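Local coordinates for malonyl CoA-ACP transacylase (Xanthomonas oryzae pv. oryzae, PDB 3K89), which probably transfers the malonyl group from malonyl-CoA to holo-acyl carrier protein, the reaction that supplies malonyl-ACP for fatty acid synthesis, at residues E147-A152 / V158-F163; A143-V148 / I169-D174; A71-W76 / A100-G105. All coordinates share one frame; numbering follows the deposited sequence.

Contact 1 (E147-A152 / V158-F163)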
# COMPACT_ATOMS: atom_id res chain seq x y z
N GLU A 147 1.69 -20.23 -13.85
CA GLU A 147 2.42 -21.20 -14.66
C GLU A 147 3.24 -20.45 -15.72
O GLU A 147 4.38 -20.83 -15.99
CB GLU A 147 1.49 -22.27 -15.27
CG GLU A 147 2.20 -23.62 -15.58
CD GLU A 147 2.00 -24.71 -14.50
OE1 GLU A 147 0.91 -24.79 -13.89
OE2 GLU A 147 2.95 -25.50 -14.28
N VAL A 148 2.67 -19.38 -16.27
CA VAL A 148 3.37 -18.52 -17.25
C VAL A 148 4.65 -17.91 -16.64
O VAL A 148 5.70 -17.91 -17.28
CB VAL A 148 2.45 -17.40 -17.84
CG1 VAL A 148 3.26 -16.28 -18.47
CG2 VAL A 148 1.50 -17.97 -18.88
N CYS A 149 4.56 -17.42 -15.41
CA CYS A 149 5.74 -16.85 -14.75
C CYS A 149 6.87 -17.87 -14.64
O CYS A 149 8.03 -17.56 -14.90
CB CYS A 149 5.40 -16.30 -13.37
SG CYS A 149 4.52 -14.74 -13.42
N ALA A 150 6.52 -19.10 -14.26
CA ALA A 150 7.51 -20.15 -14.11
C ALA A 150 8.16 -20.47 -15.46
O ALA A 150 9.38 -20.65 -15.55
CB ALA A 150 6.86 -21.40 -13.52
N GLU A 151 7.34 -20.49 -16.50
CA GLU A 151 7.82 -20.81 -17.85
C GLU A 151 8.70 -19.73 -18.46
O GLU A 151 9.62 -20.03 -19.22
CB GLU A 151 6.65 -21.09 -18.78
CG GLU A 151 5.92 -22.38 -18.43
CD GLU A 151 4.80 -22.70 -19.40
OE1 GLU A 151 4.52 -21.88 -20.31
OE2 GLU A 151 4.20 -23.79 -19.22
N ALA A 152 8.39 -18.47 -18.13
CA ALA A 152 9.11 -17.30 -18.66
C ALA A 152 10.44 -16.99 -17.95
O ALA A 152 11.31 -16.34 -18.53
CB ALA A 152 8.21 -16.08 -18.63
N VAL A 158 10.75 -13.63 -12.58
CA VAL A 158 9.42 -13.06 -12.80
C VAL A 158 8.44 -13.86 -11.97
O VAL A 158 8.35 -15.08 -12.08
CB VAL A 158 9.01 -12.97 -14.31
CG1 VAL A 158 9.09 -14.34 -15.00
CG2 VAL A 158 7.62 -12.34 -14.47
N VAL A 159 7.72 -13.15 -11.10
CA VAL A 159 6.85 -13.80 -10.12
C VAL A 159 5.61 -12.95 -9.90
O VAL A 159 5.62 -11.75 -10.18
CB VAL A 159 7.58 -13.98 -8.73
CG1 VAL A 159 8.75 -14.98 -8.80
CG2 VAL A 159 8.02 -12.63 -8.13
N PRO A 160 4.52 -13.56 -9.39
CA PRO A 160 3.42 -12.74 -8.87
C PRO A 160 3.94 -11.83 -7.75
O PRO A 160 4.66 -12.29 -6.84
CB PRO A 160 2.43 -13.78 -8.32
CG PRO A 160 3.19 -15.06 -8.20
CD PRO A 160 4.26 -15.01 -9.27
N ALA A 161 3.61 -10.55 -7.86
CA ALA A 161 4.04 -9.55 -6.87
C ALA A 161 2.86 -9.02 -6.06
O ALA A 161 3.02 -8.65 -4.89
CB ALA A 161 4.77 -8.39 -7.58
N ASN A 162 1.68 -8.94 -6.67
CA ASN A 162 0.46 -8.62 -5.90
C ASN A 162 -0.66 -9.56 -6.32
O ASN A 162 -0.94 -9.68 -7.52
CB ASN A 162 -0.14 -7.25 -6.24
CG ASN A 162 0.73 -6.02 -5.90
OD1 ASN A 162 1.81 -6.06 -5.28
ND2 ASN A 162 0.21 -4.91 -6.31
N PHE A 163 -1.34 -10.16 -5.34
CA PHE A 163 -2.66 -10.77 -5.57
C PHE A 163 -3.69 -9.72 -5.16
O PHE A 163 -4.00 -9.59 -3.97
CB PHE A 163 -2.80 -12.07 -4.76
CG PHE A 163 -1.85 -13.15 -5.20
CD1 PHE A 163 -2.16 -13.95 -6.31
CD2 PHE A 163 -0.64 -13.35 -4.54
CE1 PHE A 163 -1.27 -14.95 -6.73
CE2 PHE A 163 0.26 -14.33 -4.95
CZ PHE A 163 -0.06 -15.14 -6.05

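Contact 2 (A143-V148 / I169-D174)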
# COMPACT_ATOMS: atom_id res chain seq x y z
N ALA A 143 -3.92 -19.35 -11.88
CA ALA A 143 -3.16 -20.52 -12.31
C ALA A 143 -2.44 -20.32 -13.64
O ALA A 143 -1.30 -20.74 -13.79
CB ALA A 143 -4.08 -21.75 -12.38
N VAL A 144 -3.11 -19.67 -14.58
CA VAL A 144 -2.53 -19.38 -15.89
C VAL A 144 -1.31 -18.47 -15.71
O VAL A 144 -0.22 -18.76 -16.23
CB VAL A 144 -3.56 -18.70 -16.83
CG1 VAL A 144 -2.91 -18.28 -18.14
CG2 VAL A 144 -4.75 -19.62 -17.08
N VAL A 145 -1.49 -17.41 -14.93
CA VAL A 145 -0.42 -16.43 -14.70
C VAL A 145 0.76 -17.06 -13.95
O VAL A 145 1.93 -16.79 -14.26
CB VAL A 145 -0.94 -15.19 -13.93
CG1 VAL A 145 0.16 -14.13 -13.79
CG2 VAL A 145 -2.14 -14.59 -14.65
N LEU A 146 0.46 -17.89 -12.96
CA LEU A 146 1.51 -18.51 -12.15
C LEU A 146 2.34 -19.51 -12.96
O LEU A 146 3.56 -19.60 -12.78
CB LEU A 146 0.92 -19.19 -10.92
CG LEU A 146 0.71 -18.35 -9.65
CD1 LEU A 146 0.35 -16.90 -9.90
CD2 LEU A 146 -0.36 -19.01 -8.79
N GLU A 147 1.69 -20.23 -13.85
CA GLU A 147 2.42 -21.20 -14.66
C GLU A 147 3.24 -20.45 -15.72
O GLU A 147 4.38 -20.83 -15.99
CB GLU A 147 1.49 -22.27 -15.27
CG GLU A 147 2.20 -23.62 -15.58
CD GLU A 147 2.00 -24.71 -14.50
OE1 GLU A 147 0.91 -24.79 -13.89
OE2 GLU A 147 2.95 -25.50 -14.28
N VAL A 148 2.67 -19.38 -16.27
CA VAL A 148 3.37 -18.52 -17.25
C VAL A 148 4.65 -17.91 -16.64
O VAL A 148 5.70 -17.91 -17.28
CB VAL A 148 2.45 -17.40 -17.84
CG1 VAL A 148 3.26 -16.28 -18.47
CG2 VAL A 148 1.50 -17.97 -18.88
N ILE A 169 -3.81 -9.62 -11.04
CA ILE A 169 -2.52 -9.97 -10.45
C ILE A 169 -1.48 -9.06 -11.07
O ILE A 169 -1.51 -8.78 -12.27
CB ILE A 169 -2.11 -11.44 -10.73
CG1 ILE A 169 -3.06 -12.41 -10.05
CG2 ILE A 169 -0.69 -11.72 -10.26
CD1 ILE A 169 -2.66 -13.86 -10.32
N VAL A 170 -0.58 -8.57 -10.23
CA VAL A 170 0.55 -7.84 -10.75
C VAL A 170 1.75 -8.77 -10.67
O VAL A 170 2.01 -9.39 -9.64
CB VAL A 170 0.79 -6.54 -9.93
CG1 VAL A 170 2.07 -5.82 -10.41
CG2 VAL A 170 -0.39 -5.63 -10.06
N ILE A 171 2.47 -8.89 -11.78
CA ILE A 171 3.72 -9.65 -11.82
C ILE A 171 4.90 -8.70 -11.87
O ILE A 171 4.73 -7.54 -12.25
CB ILE A 171 3.78 -10.64 -13.02
CG1 ILE A 171 3.79 -9.90 -14.37
CG2 ILE A 171 2.60 -11.62 -12.97
CD1 ILE A 171 3.90 -10.85 -15.58
N GLY A 172 6.05 -9.17 -11.43
CA GLY A 172 7.22 -8.31 -11.40
C GLY A 172 8.52 -9.08 -11.40
O GLY A 172 8.54 -10.29 -11.15
N GLY A 173 9.61 -8.36 -11.63
CA GLY A 173 10.94 -8.96 -11.58
C GLY A 173 11.85 -8.28 -12.58
O GLY A 173 11.71 -7.08 -12.85
N ASP A 174 12.78 -9.06 -13.13
CA ASP A 174 13.63 -8.56 -14.22
C ASP A 174 12.78 -8.14 -15.42
O ASP A 174 11.84 -8.83 -15.81
CB ASP A 174 14.65 -9.64 -14.63
CG ASP A 174 15.68 -9.91 -13.55
OD1 ASP A 174 16.55 -9.03 -13.30
OD2 ASP A 174 15.64 -11.00 -12.96

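Contact 3 (A71-W76 / A100-G105)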
# COMPACT_ATOMS: atom_id res chain seq x y z
N ALA A 71 -0.24 11.27 3.69
CA ALA A 71 -1.61 11.45 3.22
C ALA A 71 -2.59 10.55 3.96
O ALA A 71 -3.64 11.01 4.40
CB ALA A 71 -1.66 11.18 1.71
N GLY A 72 -2.23 9.29 4.16
CA GLY A 72 -3.12 8.36 4.88
C GLY A 72 -3.27 8.74 6.34
O GLY A 72 -4.38 8.69 6.90
N VAL A 73 -2.16 9.09 6.98
CA VAL A 73 -2.20 9.52 8.36
C VAL A 73 -2.99 10.83 8.50
O VAL A 73 -3.72 11.00 9.49
CB VAL A 73 -0.79 9.58 9.00
CG1 VAL A 73 -0.85 10.13 10.43
CG2 VAL A 73 -0.17 8.18 9.02
N ALA A 74 -2.87 11.75 7.53
CA ALA A 74 -3.67 13.00 7.59
C ALA A 74 -5.17 12.71 7.60
O ALA A 74 -5.92 13.27 8.42
CB ALA A 74 -3.32 13.95 6.45
N VAL A 75 -5.63 11.82 6.73
CA VAL A 75 -7.05 11.48 6.69
C VAL A 75 -7.46 10.73 7.98
O VAL A 75 -8.55 10.95 8.51
CB VAL A 75 -7.43 10.70 5.41
CG1 VAL A 75 -8.96 10.40 5.41
CG2 VAL A 75 -7.02 11.53 4.17
N TRP A 76 -6.58 9.86 8.48
CA TRP A 76 -6.80 9.13 9.73
C TRP A 76 -7.05 10.11 10.88
O TRP A 76 -8.00 9.95 11.64
CB TRP A 76 -5.58 8.26 10.05
CG TRP A 76 -5.63 7.64 11.43
CD1 TRP A 76 -4.87 7.99 12.53
CD2 TRP A 76 -6.48 6.57 11.85
NE1 TRP A 76 -5.20 7.18 13.60
CE2 TRP A 76 -6.18 6.30 13.21
CE3 TRP A 76 -7.45 5.79 11.21
CZ2 TRP A 76 -6.82 5.31 13.94
CZ3 TRP A 76 -8.10 4.80 11.93
CH2 TRP A 76 -7.78 4.57 13.29
N ALA A 100 -0.78 2.01 8.19
CA ALA A 100 -1.62 1.32 9.19
C ALA A 100 -0.91 1.24 10.55
O ALA A 100 -1.54 1.46 11.59
CB ALA A 100 -2.00 -0.05 8.70
N LEU A 101 0.38 0.94 10.52
CA LEU A 101 1.15 0.83 11.76
C LEU A 101 1.28 2.18 12.47
O LEU A 101 1.27 2.24 13.70
CB LEU A 101 2.51 0.18 11.52
CG LEU A 101 2.39 -1.31 11.18
CD1 LEU A 101 3.68 -1.81 10.54
CD2 LEU A 101 2.08 -2.15 12.42
N VAL A 102 1.36 3.26 11.69
CA VAL A 102 1.36 4.60 12.28
C VAL A 102 -0.02 4.88 12.88
O VAL A 102 -0.12 5.32 14.04
CB VAL A 102 1.82 5.70 11.29
CG1 VAL A 102 1.75 7.10 11.92
CG2 VAL A 102 3.25 5.43 10.85
N ALA A 103 -1.08 4.57 12.13
CA ALA A 103 -2.45 4.78 12.63
C ALA A 103 -2.72 4.00 13.92
O ALA A 103 -3.41 4.50 14.80
CB ALA A 103 -3.48 4.42 11.57
N ALA A 104 -2.16 2.79 14.00
CA ALA A 104 -2.26 1.93 15.17
C ALA A 104 -1.38 2.38 16.36
O ALA A 104 -1.46 1.80 17.44
CB ALA A 104 -1.91 0.47 14.79
N GLY A 105 -0.56 3.40 16.15
CA GLY A 105 0.34 3.90 17.18
C GLY A 105 1.60 3.08 17.42
O GLY A 105 2.30 3.28 18.42
O HOH W 1 -3.69 7.49 16.06

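Contact 1 (E147-A152 / V158-F163)
In the small ferredoxin-like subdomain of the acyltransferase, the C-terminal half of helix 142-152 packs on the first residues of strand 158-165, with Cys149 and Val158 at the centre of the contact. The axes of the two short segments run roughly antiparallel, at 152°, and approach to 7.3 Å, close for a helix on a strand. Accordingly the CA atoms of Cys149 and Val158 are only 5.6 Å apart, and backbone atoms share in the packing: CB of Cys149 lies 3.4 Å from the carbonyl O of Val158, while CG1 of Val158 reaches the carbonyl O of Cys149, also at 3.4 Å. Val158 divides its two methyls along the helix. Its chi1 of 56° sets CG1 between the backbone N and carbonyl carbon, where it also meets CB of Ala152 at 4.1 Å, and directs CG2 to SG of Cys149, again at 4.1 Å. From there the sulfur extends along the strand to CD of the Pro160 ring, 4.2 Å away. No hydrogen bond joins the segments, so the contact is held by van der Waals packing, with Cys149 also touching Ile171 of the adjacent strand. Further along, Ala161 and Asn162 both face Val170 in a classic beta bulge. Helix 142-152 makes the beta-alpha-beta crossover from strand 132-138 to 158-165; with 168-172 between them, this begins the ferredoxin-like beta-alpha-beta-beta-alpha-beta fold.

Contact 2 (A143-V148 / I169-D174)
Val145 of helix 142-152 projects toward strand 168-172 and meets Ile169 and Ile171, two residues whose side chains emerge from the same face of the strand. CB of Val145 comes first to the delta methyl of Ile169, CD1, at 4.2 Å, with CG2 more loosely placed at 4.4 Å from the same CD1. CG1 stands anti to the backbone N (chi1 -176°) and is thereby carried to CG2 of Ile171, 3.6 Å away, the closest approach between the segments; the two side chains cross at a slant. Val145 also touches Val137 of strand 132-138, so a single valine spans two adjacent strands of the sheet. Ile169 has an extended chain, chi2 180°, which brings CD1 up to the helix, where CD1 of Leu146 adds a second neighbour at 4.3 Å. Between Ile169 and Ile171, Val170 points away from the helix. The segment axes are almost parallel, 4° apart, and 10.3 Å from each other, a spacing bridged here by Val145, Leu146, Ile169 and Ile171. Val148 packs instead against helix 175-187, which also covers Ile171 through Ala181. Two helices side by side on one face of a mixed, mainly antiparallel sheet are characteristic of the ferredoxin-like subdomain of FabD-type acyltransferases.

Contact 3 (A71-W76 / A100-G105)
Val73 meets Val102 where helix 61-81 packs against helix 95-103, the helix that follows the predicted nucleophile Ser94 in the alpha/beta-hydrolase-like large subdomain of the acyltransferase. CG2 of Val73 touches CG1 of Val102 at 3.6 Å, the side chains crossing at about a right angle. The CA atoms of Val73 and Ala103 are nearest between the segments, 6.4 Å apart. Just after Ala103, the 100-105 segment closes in a Schellman motif, with Gly105 at positive phi. One turn beyond Val73, Trp76 holds its CG anti to the backbone N (chi1 171°), which swings the indole across to the second helix. There CB of Ala103 sits almost squarely over one face of the five-membered ring, 3.6 Å from its centroid and 8° off the normal, a CH-pi contact. The ring of Phe8, from the neighbouring parallel sheet, meets the indole nearly perpendicularly, and Phe10 touches both Trp76 and Ala103. NE1 of Trp76 approaches the carbonyl O of Ala103 at a poor angle for direct bonding; instead it donates to a water in the ring plane at 2.9 Å, and this water donates in turn to the same O of Ala103, at 3.3 Å.

In the fold
Contacts 1 and 2 are two parts of one interface on helix 142-152, their centres about 2 Å apart. Their helix segments overlap at Glu147 and Val148, but Cys149 and Ala152 do the touching in contact 1, Val145 and Leu146 in contact 2. Their strands, 158-165 and 168-172, are antiparallel neighbours joined by backbone hydrogen bonds. Contact 3 lies about 31 to 32 Å away, centre to centre, on the opposite side of the chain's centre, and joins two helices of the large subdomain. All three are largely buried, contact 3 nearer the middle of the molecule. The helix-on-sheet pair relies on aliphatic groups and a cysteine sulfur, whereas the helix-helix contact adds an aromatic face and a bridging water.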